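Local coordinates for probable ss-1,3-N-acetylglucosaminyltransferase (Staphylococcus aureus subsp. aureus N315, PDB 6H21), which belongs to the family 2 glycosyltransferases of the GT-A clan, binds uridine-diphosphate-N-acetylglucosamine and manganese ions, and carries a helical TarS-type linker domain, at residues C[24-29]-C[54-59]; C[35-40]-C[112-117]; C[286-291]-C[340-345]; C[300-305]-C[331-336]. All coordinates share one frame; numbering follows the deposited sequence.

Interaction 1. Residues C[24-29]-C[54-59]. With UD1 (uridine-diphosphate-N-acetylglucosamine), chain X.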
# COMPACT_ATOMS: atom_id res chain seq x y z
N VAL C 24 -44.79 -4.48 -26.40
CA VAL C 24 -44.34 -3.92 -25.14
C VAL C 24 -44.68 -4.91 -24.03
O VAL C 24 -45.84 -5.31 -23.88
CB VAL C 24 -44.95 -2.53 -24.89
CG1 VAL C 24 -44.43 -1.91 -23.59
CG2 VAL C 24 -44.70 -1.59 -26.05
N ILE C 25 -43.65 -5.32 -23.28
CA ILE C 25 -43.77 -6.29 -22.20
C ILE C 25 -43.58 -5.54 -20.88
O ILE C 25 -42.50 -5.03 -20.60
CB ILE C 25 -42.74 -7.43 -22.39
CG1 ILE C 25 -42.95 -8.15 -23.72
CG2 ILE C 25 -42.78 -8.38 -21.20
CD1 ILE C 25 -41.90 -9.18 -24.06
N MET C 26 -44.65 -5.48 -20.09
CA MET C 26 -44.66 -4.72 -18.84
C MET C 26 -45.07 -5.62 -17.68
O MET C 26 -46.25 -5.94 -17.53
CB MET C 26 -45.63 -3.54 -18.93
CG MET C 26 -45.61 -2.67 -17.69
SD MET C 26 -46.70 -1.23 -17.84
CE MET C 26 -48.31 -2.02 -17.88
N PRO C 27 -44.13 -6.03 -16.81
CA PRO C 27 -44.48 -6.69 -15.55
C PRO C 27 -45.03 -5.66 -14.56
O PRO C 27 -44.57 -4.52 -14.55
CB PRO C 27 -43.14 -7.28 -15.08
CG PRO C 27 -42.11 -6.32 -15.62
CD PRO C 27 -42.67 -5.85 -16.95
N THR C 28 -46.03 -6.06 -13.77
CA THR C 28 -46.64 -5.22 -12.74
C THR C 28 -46.62 -5.97 -11.40
O THR C 28 -46.60 -7.20 -11.37
CB THR C 28 -48.06 -4.81 -13.12
OG1 THR C 28 -48.89 -5.97 -13.24
CG2 THR C 28 -48.12 -4.03 -14.42
N PHE C 29 -46.60 -5.20 -10.31
CA PHE C 29 -46.73 -5.73 -8.96
C PHE C 29 -47.09 -4.60 -8.00
O PHE C 29 -46.27 -3.71 -7.73
CB PHE C 29 -45.44 -6.43 -8.53
CG PHE C 29 -45.51 -6.98 -7.12
CD1 PHE C 29 -46.33 -8.05 -6.83
CD2 PHE C 29 -44.77 -6.40 -6.10
CE1 PHE C 29 -46.41 -8.55 -5.54
CE2 PHE C 29 -44.84 -6.91 -4.81
CZ PHE C 29 -45.66 -7.98 -4.53
N LEU C 54 -49.52 -4.16 -26.12
CA LEU C 54 -49.00 -4.13 -24.79
C LEU C 54 -49.39 -5.44 -24.10
O LEU C 54 -50.58 -5.81 -24.07
CB LEU C 54 -49.59 -2.91 -24.08
CG LEU C 54 -49.34 -2.86 -22.58
CD1 LEU C 54 -47.86 -2.79 -22.28
CD2 LEU C 54 -50.08 -1.68 -21.98
N ILE C 55 -48.37 -6.16 -23.63
CA ILE C 55 -48.55 -7.39 -22.85
C ILE C 55 -48.26 -7.04 -21.39
O ILE C 55 -47.13 -6.73 -21.07
CB ILE C 55 -47.65 -8.53 -23.35
CG1 ILE C 55 -47.80 -8.79 -24.85
CG2 ILE C 55 -47.89 -9.80 -22.54
CD1 ILE C 55 -46.77 -9.74 -25.44
N ILE C 56 -49.28 -7.09 -20.54
CA ILE C 56 -49.11 -6.87 -19.10
C ILE C 56 -49.06 -8.23 -18.39
O ILE C 56 -49.98 -9.04 -18.49
CB ILE C 56 -50.22 -5.98 -18.53
CG1 ILE C 56 -50.45 -4.72 -19.38
CG2 ILE C 56 -49.91 -5.63 -17.07
CD1 ILE C 56 -51.63 -3.87 -18.94
N ILE C 57 -47.97 -8.46 -17.65
CA ILE C 57 -47.85 -9.66 -16.85
C ILE C 57 -47.84 -9.25 -15.38
O ILE C 57 -46.86 -8.70 -14.92
CB ILE C 57 -46.58 -10.44 -17.20
CG1 ILE C 57 -46.39 -10.58 -18.71
CG2 ILE C 57 -46.60 -11.79 -16.48
CD1 ILE C 57 -47.42 -11.46 -19.36
N ASP C 58 -48.90 -9.57 -14.64
CA ASP C 58 -48.98 -9.18 -13.24
C ASP C 58 -48.39 -10.28 -12.34
O ASP C 58 -48.84 -11.43 -12.37
CB ASP C 58 -50.40 -8.85 -12.81
CG ASP C 58 -50.44 -8.39 -11.36
OD1 ASP C 58 -49.97 -7.26 -11.10
OD2 ASP C 58 -50.85 -9.20 -10.52
N ASP C 59 -47.40 -9.90 -11.53
CA ASP C 59 -46.63 -10.86 -10.72
C ASP C 59 -47.37 -11.13 -9.40
O ASP C 59 -46.82 -10.96 -8.31
CB ASP C 59 -45.19 -10.38 -10.51
CG ASP C 59 -44.19 -11.47 -10.14
OD1 ASP C 59 -44.56 -12.67 -10.19
OD2 ASP C 59 -43.05 -11.11 -9.82
C1' UD1 X . -34.44 -1.17 -11.32
C2' UD1 X . -33.49 -0.74 -12.44
C3' UD1 X . -34.16 -0.98 -13.80
C4' UD1 X . -34.61 -2.44 -13.89
C5' UD1 X . -35.42 -2.87 -12.67
C6' UD1 X . -35.77 -4.36 -12.71
C7' UD1 X . -31.93 1.09 -11.92
C8' UD1 X . -31.75 2.59 -11.86
N2' UD1 X . -33.13 0.66 -12.30
O1' UD1 X . -35.62 -0.37 -11.42
O3' UD1 X . -33.24 -0.66 -14.86
O4' UD1 X . -35.41 -2.59 -15.07
O5' UD1 X . -34.74 -2.56 -11.44
O6' UD1 X . -34.62 -5.18 -12.89
O7' UD1 X . -31.02 0.33 -11.64
N1 UD1 X . -41.77 -6.29 -10.46
C2 UD1 X . -42.22 -7.61 -10.63
N3 UD1 X . -42.33 -8.43 -9.59
C4 UD1 X . -42.03 -8.03 -8.37
C5 UD1 X . -41.58 -6.73 -8.16
C6 UD1 X . -41.44 -5.85 -9.23
O2 UD1 X . -42.52 -8.04 -11.75
O4 UD1 X . -42.17 -8.85 -7.43
C1B UD1 X . -41.67 -5.46 -11.67
C2B UD1 X . -42.20 -4.04 -11.50
O2' UD1 X . -43.62 -4.02 -11.59
C3B UD1 X . -41.51 -3.32 -12.64
C4B UD1 X . -40.18 -4.07 -12.78
O4B UD1 X . -40.31 -5.31 -12.07
O3B UD1 X . -42.26 -3.44 -13.85
C5B UD1 X . -39.01 -3.30 -12.19
O5B UD1 X . -39.39 -2.80 -10.92
PA UD1 X . -39.12 -1.28 -10.48
O1A UD1 X . -39.68 -1.16 -9.10
O2A UD1 X . -39.47 -0.29 -11.58
O3A UD1 X . -37.54 -1.34 -10.35
PB UD1 X . -36.61 -0.05 -10.21
O1B UD1 X . -35.87 -0.16 -8.91
O2B UD1 X . -37.34 1.24 -10.53
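Met26 lies alongside Ile56, both pointing the same way, with its terminal methyl CE 3.8 Å from Ile56 CG1. The unbranched methionine chain is extended until its last torsion (chi3 67°), which turns the methyl onto its neighbour. Thr28 CG2 against Ile56 CG2 (3.6 Å) continues this face toward the ligand, and helices 35-43 and 66-72 cover it. On the other face, Ile55 and Ile57 pack on Met100 of helix 91-100. Branched residues suit these extended, buried strands, which five backbone hydrogen bonds join in parallel, from Ile55 N to Val24 O through Asp59 N to Thr28 O.

Polar chemistry begins where the strands end. Asp58 OD1 accepts from Thr28 OG1 at 2.7 Å through its anti lone pair, the one turned away from the other oxygen; Ser61 bonds the same atom. The carbonyl O of Pro27 accepts from ligand O3B at 2.6 Å and also from O2'. Asp59 OD2, held as well by Ser87, receives uracil N3 at 2.8 Å in a nearly straight bond (172°), while ligand O4 sits over one face of the Phe29 ring, offset toward its rim. A nucleotide gripped at the carboxyl ends of parallel strands is characteristic of the Rossmann-like beta-alpha-beta half of the GT-A fold.

Interaction 2. Residues C[35-40]-C[112-117]. With MN (manganese (II) ion), chain Y; MN (manganese (II) ion), chain Z; UD1 (uridine-diphosphate-N-acetylglucosamine), chain X.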
# COMPACT_ATOMS: atom_id res chain seq x y z
N LEU C 35 -50.65 3.07 -12.03
CA LEU C 35 -50.38 2.34 -13.26
C LEU C 35 -51.10 2.96 -14.48
O LEU C 35 -50.64 2.77 -15.61
CB LEU C 35 -50.79 0.88 -13.06
CG LEU C 35 -50.51 -0.06 -14.23
CD1 LEU C 35 -49.02 -0.06 -14.58
CD2 LEU C 35 -50.98 -1.47 -13.93
N HIS C 36 -52.21 3.68 -14.27
CA HIS C 36 -52.96 4.31 -15.38
C HIS C 36 -52.03 5.16 -16.25
O HIS C 36 -52.10 5.12 -17.50
CB HIS C 36 -54.11 5.19 -14.86
CG HIS C 36 -55.31 4.42 -14.42
ND1 HIS C 36 -56.08 3.71 -15.31
CD2 HIS C 36 -55.87 4.26 -13.21
CE1 HIS C 36 -57.08 3.13 -14.66
NE2 HIS C 36 -56.97 3.45 -13.37
N ARG C 37 -51.16 5.94 -15.60
CA ARG C 37 -50.30 6.87 -16.28
C ARG C 37 -49.35 6.16 -17.25
O ARG C 37 -49.15 6.62 -18.36
CB ARG C 37 -49.47 7.67 -15.27
CG ARG C 37 -48.70 8.82 -15.90
CD ARG C 37 -48.01 9.67 -14.86
NE ARG C 37 -46.94 8.97 -14.17
CZ ARG C 37 -45.95 9.58 -13.53
NH1 ARG C 37 -45.86 10.90 -13.55
NH2 ARG C 37 -45.04 8.87 -12.89
N THR C 38 -48.75 5.05 -16.80
CA THR C 38 -47.78 4.29 -17.60
C THR C 38 -48.52 3.63 -18.77
O THR C 38 -48.03 3.67 -19.90
CB THR C 38 -47.04 3.24 -16.75
OG1 THR C 38 -46.20 3.92 -15.81
CG2 THR C 38 -46.21 2.30 -17.59
N ILE C 39 -49.68 3.04 -18.50
CA ILE C 39 -50.44 2.37 -19.55
C ILE C 39 -50.84 3.40 -20.61
O ILE C 39 -50.73 3.12 -21.81
CB ILE C 39 -51.65 1.60 -18.98
CG1 ILE C 39 -51.19 0.40 -18.15
CG2 ILE C 39 -52.60 1.17 -20.09
CD1 ILE C 39 -52.30 -0.29 -17.41
N SER C 40 -51.32 4.56 -20.16
CA SER C 40 -51.74 5.64 -21.07
C SER C 40 -50.58 6.06 -21.99
O SER C 40 -50.79 6.36 -23.17
CB SER C 40 -52.29 6.81 -20.30
OG SER C 40 -53.44 6.44 -19.53
N ASP C 112 -43.55 1.56 -13.69
CA ASP C 112 -43.52 2.89 -13.08
C ASP C 112 -42.98 3.96 -14.06
O ASP C 112 -42.95 5.13 -13.71
CB ASP C 112 -42.70 2.87 -11.78
CG ASP C 112 -41.27 2.37 -11.93
OD1 ASP C 112 -40.93 1.87 -13.03
OD2 ASP C 112 -40.49 2.49 -10.96
N ASP C 113 -42.54 3.57 -15.26
CA ASP C 113 -41.85 4.52 -16.21
C ASP C 113 -42.84 4.98 -17.30
O ASP C 113 -44.01 4.60 -17.28
CB ASP C 113 -40.59 3.88 -16.80
CG ASP C 113 -39.52 3.52 -15.77
OD1 ASP C 113 -39.47 4.18 -14.71
OD2 ASP C 113 -38.76 2.55 -16.03
N LEU C 114 -42.39 5.85 -18.21
CA LEU C 114 -43.24 6.49 -19.23
C LEU C 114 -42.55 6.43 -20.59
O LEU C 114 -41.35 6.71 -20.69
CB LEU C 114 -43.49 7.95 -18.85
CG LEU C 114 -44.10 8.21 -17.48
CD1 LEU C 114 -44.06 9.70 -17.14
CD2 LEU C 114 -45.52 7.68 -17.43
N LEU C 115 -43.30 6.07 -21.63
CA LEU C 115 -42.83 6.18 -23.02
C LEU C 115 -43.19 7.57 -23.57
O LEU C 115 -44.28 8.09 -23.34
CB LEU C 115 -43.50 5.11 -23.88
CG LEU C 115 -43.04 3.67 -23.66
CD1 LEU C 115 -43.59 2.77 -24.76
CD2 LEU C 115 -41.52 3.58 -23.62
N HIS C 116 -42.24 8.17 -24.30
CA HIS C 116 -42.54 9.26 -25.22
C HIS C 116 -43.53 8.75 -26.27
O HIS C 116 -43.48 7.59 -26.68
CB HIS C 116 -41.22 9.79 -25.80
CG HIS C 116 -41.33 11.09 -26.51
ND1 HIS C 116 -41.90 11.19 -27.76
CD2 HIS C 116 -40.91 12.33 -26.17
CE1 HIS C 116 -41.86 12.45 -28.15
NE2 HIS C 116 -41.24 13.16 -27.20
N GLU C 117 -44.44 9.61 -26.73
CA GLU C 117 -45.49 9.20 -27.71
C GLU C 117 -44.85 8.70 -29.01
O GLU C 117 -45.48 7.90 -29.71
CB GLU C 117 -46.50 10.33 -27.96
CG GLU C 117 -45.91 11.58 -28.62
CD GLU C 117 -46.92 12.70 -28.90
OE1 GLU C 117 -48.02 12.69 -28.30
OE2 GLU C 117 -46.61 13.58 -29.72
MN MN Y . -38.82 1.60 -12.14
MN MN Z . -40.44 2.80 -8.58
C1' UD1 X . -34.44 -1.17 -11.32
C2' UD1 X . -33.49 -0.74 -12.44
C3' UD1 X . -34.16 -0.98 -13.80
C4' UD1 X . -34.61 -2.44 -13.89
C5' UD1 X . -35.42 -2.87 -12.67
C6' UD1 X . -35.77 -4.36 -12.71
C7' UD1 X . -31.93 1.09 -11.92
C8' UD1 X . -31.75 2.59 -11.86
N2' UD1 X . -33.13 0.66 -12.30
O1' UD1 X . -35.62 -0.37 -11.42
O3' UD1 X . -33.24 -0.66 -14.86
O4' UD1 X . -35.41 -2.59 -15.07
O5' UD1 X . -34.74 -2.56 -11.44
O6' UD1 X . -34.62 -5.18 -12.89
O7' UD1 X . -31.02 0.33 -11.64
N1 UD1 X . -41.77 -6.29 -10.46
C2 UD1 X . -42.22 -7.61 -10.63
N3 UD1 X . -42.33 -8.43 -9.59
C4 UD1 X . -42.03 -8.03 -8.37
C5 UD1 X . -41.58 -6.73 -8.16
C6 UD1 X . -41.44 -5.85 -9.23
O2 UD1 X . -42.52 -8.04 -11.75
O4 UD1 X . -42.17 -8.85 -7.43
C1B UD1 X . -41.67 -5.46 -11.67
C2B UD1 X . -42.20 -4.04 -11.50
O2' UD1 X . -43.62 -4.02 -11.59
C3B UD1 X . -41.51 -3.32 -12.64
C4B UD1 X . -40.18 -4.07 -12.78
O4B UD1 X . -40.31 -5.31 -12.07
O3B UD1 X . -42.26 -3.44 -13.85
C5B UD1 X . -39.01 -3.30 -12.19
O5B UD1 X . -39.39 -2.80 -10.92
PA UD1 X . -39.12 -1.28 -10.48
O1A UD1 X . -39.68 -1.16 -9.10
O2A UD1 X . -39.47 -0.29 -11.58
O3A UD1 X . -37.54 -1.34 -10.35
PB UD1 X . -36.61 -0.05 -10.21
O1B UD1 X . -35.87 -0.16 -8.91
O2B UD1 X . -37.34 1.24 -10.53
O HOH W 1 -44.81 6.03 -12.10
O HOH W 2 -38.19 3.63 -12.55
O HOH W 3 -37.63 1.09 -13.98
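Two manganese ions share the carboxylate of Asp112, a residue whose backbone meets Thr38 and, through water, Arg37. Asp112 OD1 and OD2 both bind one ion, at 2.3 and 2.2 Å, and OD2 also reaches the second at 2.4 Å. The first ion is completed by ligand oxygens O2A and O2B and by two waters. Asp113 is second shell: each of its carboxylate oxygens accepts from one of those waters, while Tyr222 and the backbone of Val225 hold the carboxylate in turn. With Asp110 close by, this is consistent with the DxD motif of GT-A enzymes.

The side facing helix 35-43 is gripped differently. Thr38 OG1 lies 2.7 Å from Asp113 O, with Ser111 O a second possible acceptor. Both are backbone carbonyls of the loop, which a short hydroxyl on the helix can reach. Arg37 crosses Leu114 at about a right angle: its CG meets CD2 at 3.7 Å, and a bend at chi3 (67°) swings the guanidinium over the leucine, with CD1 above the centre of one face. A water in the guanidinium plane accepts from Arg37 NH2 at 3.0 Å and donates to Asp112 O at 2.6 Å. The long arginine thus combines an apolar stem with a charged end, whose NH1 forms a salt bridge with Glu142.

Helix 35-43 thus touches both strand 22-28, where Leu35, Thr38 and Ile39 pack on Met26 and Leu35 also on Thr28, and the short strand 114-115, itself paired antiparallel with strand 222-225.

Interaction 3. Residues C[286-291]-C[340-345]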
# COMPACT_ATOMS: atom_id res chain seq x y z
N ASN C 286 -17.09 0.05 -2.93
CA ASN C 286 -16.21 0.61 -1.90
C ASN C 286 -16.43 -0.10 -0.57
O ASN C 286 -16.35 0.52 0.49
CB ASN C 286 -16.42 2.12 -1.76
CG ASN C 286 -15.90 2.88 -2.96
OD1 ASN C 286 -14.86 2.54 -3.52
ND2 ASN C 286 -16.61 3.93 -3.35
N PHE C 287 -16.68 -1.41 -0.62
CA PHE C 287 -16.98 -2.17 0.59
C PHE C 287 -15.78 -2.19 1.56
O PHE C 287 -15.98 -2.25 2.77
CB PHE C 287 -17.36 -3.61 0.23
CG PHE C 287 -16.20 -4.50 -0.14
CD1 PHE C 287 -15.69 -4.51 -1.43
CD2 PHE C 287 -15.59 -5.30 0.82
CE1 PHE C 287 -14.60 -5.31 -1.76
CE2 PHE C 287 -14.51 -6.09 0.49
CZ PHE C 287 -14.02 -6.09 -0.80
N ALA C 288 -14.56 -2.18 1.03
CA ALA C 288 -13.35 -2.55 1.84
C ALA C 288 -13.15 -1.59 3.03
O ALA C 288 -12.82 -2.07 4.11
CB ALA C 288 -12.11 -2.65 0.97
N ASN C 289 -13.37 -0.29 2.85
CA ASN C 289 -13.20 0.69 3.92
C ASN C 289 -14.56 1.11 4.53
O ASN C 289 -14.63 2.12 5.21
CB ASN C 289 -12.45 1.92 3.41
CG ASN C 289 -11.01 1.64 3.07
OD1 ASN C 289 -10.19 1.41 3.96
ND2 ASN C 289 -10.68 1.67 1.80
N SER C 290 -15.62 0.34 4.25
CA SER C 290 -16.98 0.64 4.67
C SER C 290 -17.16 0.23 6.13
O SER C 290 -16.27 -0.34 6.75
CB SER C 290 -18.00 -0.06 3.78
OG SER C 290 -18.10 -1.45 4.10
N LYS C 291 -18.37 0.47 6.65
CA LYS C 291 -18.76 0.07 7.99
C LYS C 291 -19.24 -1.40 8.03
O LYS C 291 -19.67 -1.85 9.08
CB LYS C 291 -19.83 1.04 8.50
CG LYS C 291 -19.28 2.40 8.89
CD LYS C 291 -20.38 3.37 9.29
CE LYS C 291 -19.93 4.38 10.33
NZ LYS C 291 -18.73 5.11 9.86
N ILE C 340 -6.17 -0.59 0.93
CA ILE C 340 -5.09 0.32 0.53
C ILE C 340 -5.37 0.86 -0.88
O ILE C 340 -5.33 2.03 -1.10
CB ILE C 340 -3.72 -0.37 0.64
CG1 ILE C 340 -3.34 -0.65 2.10
CG2 ILE C 340 -2.64 0.43 -0.07
CD1 ILE C 340 -2.34 -1.78 2.26
N ALA C 341 -5.76 -0.03 -1.80
CA ALA C 341 -6.06 0.39 -3.19
C ALA C 341 -7.13 1.49 -3.20
O ALA C 341 -7.00 2.49 -3.93
CB ALA C 341 -6.50 -0.79 -4.02
N ASP C 342 -8.14 1.35 -2.33
CA ASP C 342 -9.25 2.30 -2.29
C ASP C 342 -8.79 3.65 -1.72
O ASP C 342 -9.26 4.68 -2.18
CB ASP C 342 -10.45 1.76 -1.51
CG ASP C 342 -11.39 0.92 -2.35
OD1 ASP C 342 -11.33 1.02 -3.62
OD2 ASP C 342 -12.20 0.19 -1.76
N LYS C 343 -7.89 3.63 -0.73
CA LYS C 343 -7.30 4.87 -0.17
C LYS C 343 -6.48 5.63 -1.23
O LYS C 343 -6.35 6.87 -1.13
CB LYS C 343 -6.44 4.58 1.05
CG LYS C 343 -7.22 4.54 2.36
CD LYS C 343 -6.45 3.94 3.50
CE LYS C 343 -7.38 3.44 4.59
NZ LYS C 343 -8.28 4.52 5.08
N LEU C 344 -5.87 4.90 -2.18
CA LEU C 344 -5.02 5.52 -3.20
C LEU C 344 -5.82 6.03 -4.40
O LEU C 344 -5.37 6.93 -5.08
CB LEU C 344 -3.94 4.53 -3.61
CG LEU C 344 -2.90 4.23 -2.54
CD1 LEU C 344 -1.96 3.13 -2.98
CD2 LEU C 344 -2.12 5.48 -2.15
N LEU C 345 -7.02 5.49 -4.64
CA LEU C 345 -7.91 5.93 -5.73
C LEU C 345 -8.60 7.26 -5.37
O LEU C 345 -8.73 7.62 -4.17
CB LEU C 345 -8.93 4.82 -6.01
CG LEU C 345 -8.39 3.64 -6.81
CD1 LEU C 345 -9.35 2.46 -6.76
CD2 LEU C 345 -8.13 4.04 -8.25
O HOH W 4 -13.36 1.19 0.18
O HOH W 5 -12.80 3.04 -4.87
O HOH W 6 -13.66 -1.94 -1.93
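A chi1 of -68° sets the amide of Asn289 opposite its own carbonyl carbon and carries ND2 to 3.3 Å from Asp342 CB. The two side chains slide past each other in opposite directions, amide and carboxylate planes 54° apart, and meet by packing rather than by a direct bond. Asn289 ND2 instead donates to Met339 O one turn back in the helix, while its OD1 lies 3.5 Å from Lys343 CE.

Water makes the polar links. One molecule donates to Asp342 OD2 at 2.5 Å and accepts from both N and ND2 of Asn289; another joins the same oxygen to Ala288 N. A third donates to Asp342 OD1 at 2.8 Å and to Asn286 OD1, bridging two acceptors that could not bond each other. Asp342 OD1 also forms a salt bridge with Lys326. Ala288, in the type I turn from Phe287 to Ser290, is small enough to lie close against helix 335-344; its CB is 3.9 Å from Asp342 OD2.

Asn324 of a second subunit bonds both Asn289 OD1 and Lys343 NZ, extending the network across the subunit interface. Lys326 and the donating waters would probably favour the ionised form of Asp342, making this a hydrated contact built round one carboxylate.

Interaction 4. Residues C[300-305]-C[331-336]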
# COMPACT_ATOMS: atom_id res chain seq x y z
N TRP C 300 -17.71 -11.37 1.30
CA TRP C 300 -17.93 -10.60 0.06
C TRP C 300 -16.72 -10.71 -0.88
O TRP C 300 -16.85 -11.05 -2.08
CB TRP C 300 -18.26 -9.13 0.38
CG TRP C 300 -18.57 -8.33 -0.84
CD1 TRP C 300 -17.70 -7.58 -1.58
CD2 TRP C 300 -19.84 -8.22 -1.51
NE1 TRP C 300 -18.33 -7.00 -2.64
CE2 TRP C 300 -19.65 -7.37 -2.63
CE3 TRP C 300 -21.11 -8.76 -1.29
CZ2 TRP C 300 -20.68 -7.04 -3.50
CZ3 TRP C 300 -22.13 -8.44 -2.16
CH2 TRP C 300 -21.91 -7.59 -3.25
N LEU C 301 -15.52 -10.43 -0.35
CA LEU C 301 -14.32 -10.42 -1.15
C LEU C 301 -14.00 -11.85 -1.61
O LEU C 301 -13.52 -12.00 -2.68
CB LEU C 301 -13.14 -9.86 -0.35
CG LEU C 301 -11.79 -9.90 -1.05
CD1 LEU C 301 -11.79 -9.10 -2.35
CD2 LEU C 301 -10.70 -9.38 -0.11
N ASN C 302 -14.21 -12.85 -0.75
CA ASN C 302 -14.02 -14.23 -1.17
C ASN C 302 -14.85 -14.57 -2.43
O ASN C 302 -14.33 -15.20 -3.34
CB ASN C 302 -14.35 -15.22 -0.05
CG ASN C 302 -13.87 -16.61 -0.40
OD1 ASN C 302 -12.66 -16.84 -0.52
ND2 ASN C 302 -14.80 -17.53 -0.61
N ASN C 303 -16.12 -14.15 -2.48
CA ASN C 303 -16.98 -14.40 -3.64
C ASN C 303 -16.49 -13.62 -4.85
O ASN C 303 -16.48 -14.14 -5.96
CB ASN C 303 -18.44 -14.04 -3.35
CG ASN C 303 -19.12 -15.06 -2.46
OD1 ASN C 303 -18.92 -16.26 -2.64
ND2 ASN C 303 -19.91 -14.61 -1.50
N PHE C 304 -16.10 -12.35 -4.63
CA PHE C 304 -15.62 -11.47 -5.69
C PHE C 304 -14.36 -12.10 -6.30
O PHE C 304 -14.25 -12.21 -7.52
CB PHE C 304 -15.32 -10.06 -5.15
CG PHE C 304 -15.24 -8.95 -6.16
CD1 PHE C 304 -15.05 -9.19 -7.50
CD2 PHE C 304 -15.31 -7.62 -5.74
CE1 PHE C 304 -14.97 -8.15 -8.41
CE2 PHE C 304 -15.24 -6.58 -6.66
CZ PHE C 304 -15.08 -6.85 -7.99
N SER C 305 -13.43 -12.51 -5.43
CA SER C 305 -12.14 -13.06 -5.82
C SER C 305 -12.34 -14.36 -6.62
O SER C 305 -11.79 -14.54 -7.69
CB SER C 305 -11.29 -13.31 -4.60
OG SER C 305 -10.02 -13.81 -4.99
N ARG C 331 -7.92 -10.24 -7.03
CA ARG C 331 -7.44 -11.55 -7.49
C ARG C 331 -6.73 -12.28 -6.34
O ARG C 331 -6.88 -13.48 -6.21
CB ARG C 331 -6.50 -11.47 -8.70
CG ARG C 331 -7.20 -11.07 -10.00
CD ARG C 331 -6.36 -11.35 -11.22
NE ARG C 331 -7.08 -11.13 -12.47
CZ ARG C 331 -7.82 -12.02 -13.10
NH1 ARG C 331 -8.39 -11.69 -14.24
NH2 ARG C 331 -8.01 -13.22 -12.57
N GLN C 332 -5.94 -11.55 -5.54
CA GLN C 332 -5.15 -12.15 -4.45
C GLN C 332 -6.02 -12.41 -3.21
O GLN C 332 -5.53 -13.02 -2.27
CB GLN C 332 -3.98 -11.23 -4.07
CG GLN C 332 -2.96 -11.03 -5.19
CD GLN C 332 -2.25 -12.30 -5.58
OE1 GLN C 332 -2.04 -13.18 -4.75
NE2 GLN C 332 -1.90 -12.43 -6.84
N ASN C 333 -7.27 -11.93 -3.19
CA ASN C 333 -8.21 -12.15 -2.06
C ASN C 333 -7.60 -11.54 -0.79
O ASN C 333 -7.56 -12.15 0.25
CB ASN C 333 -8.57 -13.65 -1.92
CG ASN C 333 -9.79 -13.93 -1.06
OD1 ASN C 333 -10.66 -13.07 -0.87
ND2 ASN C 333 -9.89 -15.15 -0.57
N ASP C 334 -7.13 -10.29 -0.90
CA ASP C 334 -6.33 -9.62 0.13
C ASP C 334 -7.04 -8.34 0.57
O ASP C 334 -6.95 -7.31 -0.10
CB ASP C 334 -4.93 -9.32 -0.40
CG ASP C 334 -3.91 -8.89 0.65
OD1 ASP C 334 -4.19 -7.98 1.47
OD2 ASP C 334 -2.78 -9.38 0.56
N LEU C 335 -7.79 -8.42 1.68
CA LEU C 335 -8.65 -7.36 2.08
C LEU C 335 -7.82 -6.11 2.40
O LEU C 335 -8.23 -5.02 2.05
CB LEU C 335 -9.50 -7.80 3.28
CG LEU C 335 -10.41 -6.70 3.85
CD1 LEU C 335 -11.42 -6.23 2.82
CD2 LEU C 335 -11.12 -7.17 5.12
N LEU C 336 -6.65 -6.28 3.03
CA LEU C 336 -5.76 -5.12 3.39
C LEU C 336 -5.36 -4.36 2.13
O LEU C 336 -5.34 -3.12 2.10
CB LEU C 336 -4.52 -5.61 4.15
CG LEU C 336 -4.72 -5.98 5.63
CD1 LEU C 336 -3.43 -6.49 6.24
CD2 LEU C 336 -5.21 -4.80 6.43
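The apolar part of the contact rests on Leu301, whose CD2 lies 3.9 Å from Leu335 CB and 3.5 Å from Leu335 N. A first torsion of 175° sends the leucine branch out from helix 294-308 toward the start of helix 335-344, where its CD2 methyl lies against the first residue of the helix. This leucine pair suits the buried side of the contact, where two helices meet without polar groups between their side chains.

Polar contacts centre on Asn333. Its ND2 donates to Asn302 OD1 at 3.2 Å, a weak and bent bond (132°) between obliquely crossing amides, while its OD1 rests on Leu301 CG at 3.4 Å. Ser305 OG touches Asn333 CB at 3.4 Å, but its hydrogen bond goes to Ile330 O; a small hydroxyl lets the helices come close here and serves the carbonyl of the neighbouring helix.

Backbone features define the connection. Asn333 adopts positive phi (61°), a conformation asparagine tolerates well, and closes helix 324-332 in a Schellman motif. Asp334 then takes the N-cap of the next helix, its OD1 accepting from Ala337 N. Just before it, Arg331 turns away to pair with Asp316. One helix ending in a Schellman motif and the next starting at an aspartate N-cap make a short helix-to-helix connection packed on a third helix, within the helical TarS linker domain.

How the interactions relate
Interactions 1 and 2 belong to the GT-A domain, interactions 3 and 4 to the linker, about 40 Å away between centres. Interaction 1 is the buried core, a strand ladder with apolar faces; interaction 2 is partly buried and trades that ladder for metal, water and an arginine. They interlock directly, Met26 SD touching Thr38 CG2 at 3.6 Å, and both reach the same ligand. Interactions 3 and 4 share helix 335-344 and meet through Phe287, which packs on Trp300, Leu301 and Leu335. Interaction 4 is partly buried and joins an apolar leucine contact to a weak amide bond, whereas interaction 3 is hydrated and superficial, and both adjoin other subunits of the trimeric assembly.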